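PDB 3CE7: specific mitochondrial acyl carrier protein from Toxoplasma, which probably carries growing acyl chains on a phosphopantetheine arm during mitochondrial fatty acid biosynthesis. Local coordinates for residues Leu58-Val61 with Glu62-Asp66. Residues are numbered along the deposited sequence; the frame is centred on the assembly and turned at random.
Sequences LDTV and EFVLD
L58, D59, T60 and V61 each accept a backbone hydrogen bond from the residue four places on. E62 N bonds to L58 O at 2.9 Å and is nearly straight, with an N-H...O angle of 169°. F63 N bonds to D59 O, and V64 N to T60 O. The bond from L65 N to V61 O is the longest of the four, at 3.1 Å.

Side-chain contacts run along the same i to i+4 spacing. E62 lies across L58. Its CG is anti to its own carbonyl carbon (chi1 -68°) and the chain then extends, which carries the carboxylate back over the leucine. E62 OE2 rests 3.6 Å from L58 CG and equally near L58 CD1, a van der Waals contact of a polar group with leucine carbons. Two contacts are apolar. V61 CG1 meets L65 CD1 at 4.2 Å on the exposed side. On the buried side, T60 CG2 faces V64 CG2 at the same distance.

Two acids come close without bonding. D59 OD1 and E62 OE1 are 4.0 Å apart, with carboxylate planes turned 72° to each other. This pairing would probably be mildly unfavourable if both are ionised. D59 OD2 takes a hydrogen bond from D56 N, which holds that carboxylate near the start of the helix, and T60 OG1 is hydrogen-bonded to W55 NE1.

The F63 ring is buried, edge-to-face with F31, and packs on helices 17-29 and 86-98, while V64 packs on V75 and F83. The arrangement is a regular amphipathic alpha-helix, 57-71, one of the helices of the acyl carrier protein bundle.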
loop_
_atom_site.group_PDB
_atom_site.type_symbol
_atom_site.label_atom_id
_atom_site.label_comp_id
_atom_site.label_asym_id
_atom_site.label_seq_id
_atom_site.Cartn_x
_atom_site.Cartn_y
_atom_site.Cartn_z
ATOM N N LEU A 58 9.008 4.098 8.436
ATOM C CA LEU A 58 8.063 3.544 9.415
ATOM C C LEU A 58 6.662 3.386 8.842
ATOM O O LEU A 58 6.005 2.360 9.064
ATOM C CB LEU A 58 7.995 4.407 10.683
ATOM C CG LEU A 58 7.009 3.928 11.760
ATOM C CD1 LEU A 58 7.368 2.537 12.294
ATOM C CD2 LEU A 58 6.976 4.941 12.890
ATOM N N ASP A 59 6.173 4.409 8.142
ATOM C CA ASP A 59 4.833 4.338 7.571
ATOM C C ASP A 59 4.736 3.175 6.586
ATOM O O ASP A 59 3.760 2.436 6.581
ATOM C CB ASP A 59 4.469 5.653 6.899
ATOM C CG ASP A 59 4.387 6.803 7.892
ATOM O OD1 ASP A 59 3.522 6.764 8.801
ATOM O OD2 ASP A 59 5.183 7.743 7.747
ATOM N N THR A 60 5.768 2.998 5.772
ATOM C CA THR A 60 5.761 1.874 4.833
ATOM C C THR A 60 5.706 0.526 5.554
ATOM O O THR A 60 4.887 -0.333 5.209
ATOM C CB THR A 60 6.938 1.955 3.874
ATOM O OG1 THR A 60 6.803 3.166 3.123
ATOM C CG2 THR A 60 6.948 0.747 2.918
ATOM N N VAL A 61 6.550 0.357 6.571
ATOM C CA VAL A 61 6.554 -0.868 7.376
ATOM C C VAL A 61 5.151 -1.145 7.952
ATOM O O VAL A 61 4.633 -2.260 7.843
ATOM C CB VAL A 61 7.607 -0.790 8.515
ATOM C CG1 VAL A 61 7.493 -1.986 9.461
ATOM C CG2 VAL A 61 9.036 -0.687 7.942
ATOM N N GLU A 62 4.541 -0.125 8.553
ATOM C CA GLU A 62 3.196 -0.247 9.131
ATOM C C GLU A 62 2.132 -0.565 8.084
ATOM O O GLU A 62 1.246 -1.411 8.294
ATOM C CB GLU A 62 2.838 1.036 9.870
ATOM C CG GLU A 62 3.671 1.252 11.122
ATOM C CD GLU A 62 3.473 2.613 11.750
ATOM O OE1 GLU A 62 3.007 3.550 11.054
ATOM O OE2 GLU A 62 3.818 2.751 12.944
ATOM N N PHE A 63 2.226 0.115 6.944
ATOM C CA PHE A 63 1.253 -0.078 5.873
ATOM C C PHE A 63 1.349 -1.483 5.281
ATOM O O PHE A 63 0.334 -2.134 5.042
ATOM C CB PHE A 63 1.410 0.975 4.775
ATOM C CG PHE A 63 0.261 1.011 3.826
ATOM C CD1 PHE A 63 -0.964 1.564 4.213
ATOM C CD2 PHE A 63 0.382 0.479 2.542
ATOM C CE1 PHE A 63 -2.058 1.578 3.351
ATOM C CE2 PHE A 63 -0.710 0.501 1.666
ATOM C CZ PHE A 63 -1.936 1.044 2.071
ATOM N N VAL A 64 2.573 -1.958 5.082
ATOM C CA VAL A 64 2.788 -3.317 4.593
ATOM C C VAL A 64 2.188 -4.347 5.556
ATOM O O VAL A 64 1.541 -5.291 5.120
ATOM C CB VAL A 64 4.285 -3.588 4.358
ATOM C CG1 VAL A 64 4.563 -5.079 4.201
ATOM C CG2 VAL A 64 4.780 -2.802 3.136
ATOM N N LEU A 65 2.387 -4.157 6.860
ATOM C CA LEU A 65 1.779 -5.067 7.838
ATOM C C LEU A 65 0.256 -5.075 7.722
ATOM O O LEU A 65 -0.379 -6.143 7.731
ATOM C CB LEU A 65 2.224 -4.704 9.260
ATOM C CG LEU A 65 3.653 -5.160 9.575
ATOM C CD1 LEU A 65 4.251 -4.405 10.751
ATOM C CD2 LEU A 65 3.746 -6.676 9.820
ATOM N N ASP A 66 -0.331 -3.890 7.578
ATOM C CA ASP A 66 -1.777 -3.756 7.400
ATOM C C ASP A 66 -2.253 -4.524 6.164
ATOM O O ASP A 66 -3.291 -5.197 6.185
ATOM C CB ASP A 66 -2.164 -2.282 7.246
ATOM C CG ASP A 66 -2.079 -1.500 8.551
ATOM O OD1 ASP A 66 -1.684 -2.061 9.601
ATOM O OD2 ASP A 66 -2.421 -0.304 8.509
#